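Side-chain contacts in high affinity transport system protein p37 (Mycoplasma hyorhinis, PDB 3EKI), which serves as the extracytoplasmic, thiamine diphosphate-binding lipoprotein of a high-affinity transport system in the mycoplasma membrane: residues 70-75 against 362-367; 248-253 against 279-284. All blocks are in the same frame, centred on the assembly; numbering follows the deposited sequence. Where two conformers were deposited one is given.

Contact 1. Residues 70-75 against 362-367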
# COMPACT_ATOMS: atom_id res chain seq x y z
N ASN A 70 13.81 -5.84 -17.01
CA ASN A 70 15.00 -5.60 -17.83
C ASN A 70 14.95 -4.27 -18.55
O ASN A 70 15.94 -3.52 -18.65
CB ASN A 70 15.20 -6.78 -18.81
CG ASN A 70 15.67 -7.98 -18.00
OD1 ASN A 70 16.26 -7.80 -16.93
ND2 ASN A 70 15.44 -9.17 -18.52
N THR A 71 13.81 -3.86 -19.09
CA THR A 71 13.70 -2.54 -19.69
C THR A 71 13.94 -1.45 -18.67
O THR A 71 14.60 -0.44 -18.86
CB THR A 71 12.30 -2.31 -20.29
OG1 THR A 71 12.12 -3.20 -21.39
CG2 THR A 71 12.18 -0.88 -20.80
N PHE A 72 13.30 -1.68 -17.50
CA PHE A 72 13.49 -0.71 -16.42
C PHE A 72 14.98 -0.59 -16.06
O PHE A 72 15.43 0.54 -15.93
CB PHE A 72 12.67 -1.11 -15.20
CG PHE A 72 12.99 -0.36 -13.91
CD1 PHE A 72 12.45 0.88 -13.70
CD2 PHE A 72 13.80 -0.94 -12.95
CE1 PHE A 72 12.71 1.57 -12.53
CE2 PHE A 72 14.07 -0.25 -11.77
CZ PHE A 72 13.53 1.00 -11.58
N LEU A 73 15.64 -1.72 -15.90
CA LEU A 73 17.05 -1.66 -15.46
C LEU A 73 17.97 -0.98 -16.46
O LEU A 73 18.91 -0.28 -16.08
CB LEU A 73 17.55 -3.08 -15.18
CG LEU A 73 16.98 -3.71 -13.91
CD1 LEU A 73 17.29 -5.19 -13.93
CD2 LEU A 73 17.49 -3.00 -12.67
N GLU A 74 17.68 -1.20 -17.73
CA GLU A 74 18.44 -0.56 -18.80
C GLU A 74 18.18 0.94 -18.78
O GLU A 74 19.12 1.73 -18.80
CB GLU A 74 18.12 -1.16 -20.17
CG GLU A 74 18.77 -0.42 -21.32
CD GLU A 74 20.26 -0.68 -21.47
OE1 GLU A 74 20.81 -1.57 -20.80
OE2 GLU A 74 20.89 0.05 -22.28
N ASN A 75 16.91 1.37 -18.70
CA ASN A 75 16.65 2.79 -18.62
C ASN A 75 17.28 3.44 -17.40
O ASN A 75 17.76 4.58 -17.45
CB ASN A 75 15.13 3.00 -18.56
CG ASN A 75 14.44 2.72 -19.88
OD1 ASN A 75 15.08 2.53 -20.90
ND2 ASN A 75 13.11 2.70 -19.87
N GLN A 362 17.47 10.52 -7.63
CA GLN A 362 17.15 11.42 -8.72
C GLN A 362 16.86 10.67 -10.00
O GLN A 362 16.04 11.13 -10.81
CB GLN A 362 18.32 12.39 -8.95
CG GLN A 362 17.94 13.58 -9.82
CD GLN A 362 16.85 14.41 -9.16
OE1 GLN A 362 17.03 14.79 -8.02
NE2 GLN A 362 15.78 14.65 -9.91
N THR A 363 17.49 9.50 -10.15
CA THR A 363 17.20 8.69 -11.33
C THR A 363 15.75 8.18 -11.29
O THR A 363 15.08 8.21 -12.34
CB THR A 363 18.20 7.53 -11.47
OG1 THR A 363 19.50 8.10 -11.70
CG2 THR A 363 17.88 6.66 -12.67
N PHE A 364 15.25 7.76 -10.14
CA PHE A 364 13.84 7.37 -10.03
C PHE A 364 12.96 8.55 -10.46
O PHE A 364 12.04 8.38 -11.27
CB PHE A 364 13.46 6.89 -8.63
CG PHE A 364 13.72 5.44 -8.36
CD1 PHE A 364 12.89 4.44 -8.84
CD2 PHE A 364 14.81 5.04 -7.61
CE1 PHE A 364 13.14 3.12 -8.55
CE2 PHE A 364 15.09 3.73 -7.33
CZ PHE A 364 14.26 2.75 -7.82
N ILE A 365 13.23 9.72 -9.92
CA ILE A 365 12.45 10.93 -10.16
C ILE A 365 12.43 11.27 -11.64
O ILE A 365 11.39 11.54 -12.26
CB ILE A 365 13.00 12.09 -9.30
CG1 ILE A 365 12.78 11.86 -7.81
CG2 ILE A 365 12.40 13.41 -9.73
CD1 ILE A 365 13.51 12.79 -6.86
N ASN A 366 13.64 11.26 -12.23
CA ASN A 366 13.73 11.64 -13.64
C ASN A 366 13.11 10.59 -14.55
O ASN A 366 12.55 10.98 -15.59
CB ASN A 366 15.21 11.91 -14.03
CG ASN A 366 15.81 13.11 -13.36
OD1 ASN A 366 15.21 13.89 -12.62
ND2 ASN A 366 17.10 13.32 -13.61
N LEU A 367 13.16 9.31 -14.24
CA LEU A 367 12.55 8.25 -15.02
C LEU A 367 11.02 8.42 -15.02
O LEU A 367 10.38 8.18 -16.05
CB LEU A 367 12.87 6.83 -14.55
CG LEU A 367 14.26 6.27 -14.84
CD1 LEU A 367 14.36 4.87 -14.25
CD2 LEU A 367 14.59 6.25 -16.33
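Helices 64-85 and 354-369 pack through an aromatic cluster, meeting by way of Phe72, Asn75, Phe364 and Leu367. The short axes of 70-75 and 362-367 lie 11.8 Å apart at 113°, so large side chains rather than backbones bridge the gap. Phe72 reaches across because its CG stands anti to the backbone N (chi1 168°). Its CZ comes to 3.7 Å from CE1 of Phe364, which arrives at the edge of the Phe72 ring; the two side chains cross at about a right angle. Leu367 divides its methyls between two partners: CD1 lies 4.1 Å from CE1 of Phe72, while CD2 rests 3.8 Å from the backbone O of Asn75 and also touches Asn75 CB. Asn75 thus meets Leu367 through its backbone O and CB, while its amide ND2 is hydrogen-bonded to the carbonyl of Gln372. Phe76, from the next turn of helix 64-85, packs edge-to-face on Phe364 and also meets the Phe72 ring. Tyr375 adds to the cluster beside Phe72, and Tyr384 of strand 383-386 beside Phe364, while Leu73 packs on Phe98 and Val100 of strand 97-103.

Contact 2. Residues 248-253 against 279-284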
# COMPACT_ATOMS: atom_id res chain seq x y z
N ILE A 248 -15.17 -10.32 11.82
CA ILE A 248 -14.23 -9.44 11.14
C ILE A 248 -13.13 -10.20 10.42
O ILE A 248 -12.38 -10.98 11.02
CB ILE A 248 -13.60 -8.50 12.17
CG1 ILE A 248 -14.60 -7.59 12.88
CG2 ILE A 248 -12.49 -7.68 11.52
CD1 ILE A 248 -14.04 -6.82 14.06
N LEU A 249 -13.02 -9.94 9.13
CA LEU A 249 -11.90 -10.40 8.31
C LEU A 249 -10.79 -9.36 8.32
O LEU A 249 -11.07 -8.16 8.23
CB LEU A 249 -12.31 -10.60 6.87
CG LEU A 249 -13.40 -11.58 6.52
CD1 LEU A 249 -13.49 -11.70 5.00
CD2 LEU A 249 -13.15 -12.95 7.15
N HIS A 250 -9.55 -9.82 8.41
CA HIS A 250 -8.41 -8.94 8.53
C HIS A 250 -7.19 -9.56 7.87
O HIS A 250 -7.22 -10.74 7.54
CB HIS A 250 -8.18 -8.72 10.05
CG HIS A 250 -7.96 -10.01 10.77
ND1 HIS A 250 -6.69 -10.56 10.83
CD2 HIS A 250 -8.75 -10.91 11.40
CE1 HIS A 250 -6.72 -11.72 11.48
NE2 HIS A 250 -7.98 -11.96 11.85
N GLY A 251 -6.12 -8.78 7.74
CA GLY A 251 -4.83 -9.32 7.28
C GLY A 251 -3.96 -9.70 8.47
O GLY A 251 -4.37 -9.85 9.63
N LYS A 252 -2.66 -9.88 8.19
CA LYS A 252 -1.74 -10.22 9.27
C LYS A 252 -1.61 -9.07 10.25
O LYS A 252 -1.76 -7.89 9.91
CB LYS A 252 -0.36 -10.54 8.68
CG LYS A 252 -0.34 -11.76 7.79
CD LYS A 252 1.09 -12.28 7.61
CE LYS A 252 1.14 -13.44 6.63
NZ LYS A 252 2.12 -13.21 5.54
N ASP A 253 -1.25 -9.38 11.49
CA ASP A 253 -1.22 -8.31 12.48
C ASP A 253 -0.08 -7.32 12.27
O ASP A 253 -0.07 -6.30 12.96
CB ASP A 253 -1.16 -8.89 13.89
CG ASP A 253 0.07 -9.72 14.19
OD1 ASP A 253 1.15 -9.45 13.61
OD2 ASP A 253 -0.06 -10.64 15.04
N GLU A 279 -5.85 -8.72 21.60
CA GLU A 279 -6.40 -9.16 22.89
C GLU A 279 -7.86 -9.54 22.75
O GLU A 279 -8.25 -10.55 23.30
CB GLU A 279 -6.26 -8.09 23.97
CG GLU A 279 -5.08 -8.33 24.91
CD GLU A 279 -5.03 -7.35 26.06
OE1 GLU A 279 -5.63 -7.63 27.13
OE2 GLU A 279 -4.39 -6.29 25.92
N ASP A 280 -8.63 -8.74 22.03
CA ASP A 280 -10.04 -9.07 21.78
C ASP A 280 -10.20 -10.39 21.05
O ASP A 280 -11.05 -11.21 21.39
CB ASP A 280 -10.66 -7.90 21.00
CG ASP A 280 -12.18 -7.95 20.94
OD1 ASP A 280 -12.70 -8.36 19.88
OD2 ASP A 280 -12.84 -7.59 21.94
N ARG A 281 -9.38 -10.65 20.02
CA ARG A 281 -9.48 -11.92 19.31
C ARG A 281 -9.16 -13.11 20.18
O ARG A 281 -9.75 -14.18 20.05
CB ARG A 281 -8.59 -11.88 18.07
CG ARG A 281 -8.30 -13.27 17.51
CD ARG A 281 -7.35 -13.18 16.32
NE ARG A 281 -6.05 -12.59 16.67
CZ ARG A 281 -5.13 -12.31 15.75
NH1 ARG A 281 -5.35 -12.56 14.47
NH2 ARG A 281 -3.96 -11.78 16.08
N SER A 282 -8.23 -12.96 21.14
CA SER A 282 -7.86 -14.07 22.00
C SER A 282 -8.99 -14.49 22.92
O SER A 282 -9.05 -15.59 23.44
CB SER A 282 -6.61 -13.74 22.81
OG SER A 282 -6.89 -12.97 23.96
N ALA A 283 -9.93 -13.57 23.15
CA ALA A 283 -11.07 -13.91 23.98
C ALA A 283 -12.30 -14.22 23.15
O ALA A 283 -13.29 -14.72 23.71
CB ALA A 283 -11.38 -12.74 24.91
N HIS A 284 -12.28 -13.88 21.86
CA HIS A 284 -13.41 -13.99 20.93
C HIS A 284 -12.95 -14.54 19.59
O HIS A 284 -13.09 -13.86 18.57
CB HIS A 284 -14.12 -12.63 20.76
CG HIS A 284 -14.50 -12.03 22.09
ND1 HIS A 284 -13.83 -11.02 22.72
CD2 HIS A 284 -15.49 -12.39 22.94
CE1 HIS A 284 -14.41 -10.76 23.89
NE2 HIS A 284 -15.42 -11.58 24.04
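Arg281 reaches from helix 277-283 to His250, at the end of strand 248-250, and toward Asp253 in the loop beyond it. Along 279-284, Glu279 comes first, its backbone N hydrogen-bonded to Thr276 OG1. Asp280 is buried and points elsewhere: OD1 forms a salt bridge with Arg244 and a hydrogen bond with Tyr288, and OD2 takes the indole N-H of Trp240, a set of partners likely to stabilise its negative charge. Arg281 carries the contact. Its CG lies anti to the backbone N (chi1 163°), and a bend at chi3 (61°) turns the guanidinium across the His250 side chain. NH1 comes to 3.4 Å from CE1 of His250 and 3.8 Å from NE2 of His250, with the ring and guanidinium planes 74° apart, far from a parallel stack. The imidazole is steadied by the first loop residue after the strand: His250 ND1 donates to Gly251 O at 2.7 Å, nearly straight and close to the ring plane. At the other terminal nitrogen, NH2 of Arg281 has OD2 of Asp253 near the guanidinium plane at 4.2 Å, a charge attraction too long for a salt bridge. His284 finally folds back, its ND1 making a weak bond to Asp280 O. A single arginine thus links the helix to the C-terminal end of the strand and its loop, within the beta-alpha-beta crossover that leads through helices 256-269 and 277-283 to the adjacent parallel strand 288-290 of a mixed beta-sheet, consistent with an alpha/beta lobe of the periplasmic-binding-protein type.

How the contacts relate
From the N terminus, the chain enters contact 1 on helix 64-85 and returns to it only on helix 354-369, closing a loop of 286 residues. Contact 2 lies within that span and closes a much shorter one: 25 residues, with 16 in helix and none in strand, separate 248-253 from 279-284. The two loops are therefore nested, without crossing. Contact 1 ties an early helix to a late one, whereas contact 2 joins a strand of the mixed sheet to a nearby helix. Their centres are about 41 Å apart, on opposite sides of the chain's centre, and their nearest atoms remain about 24 Å apart.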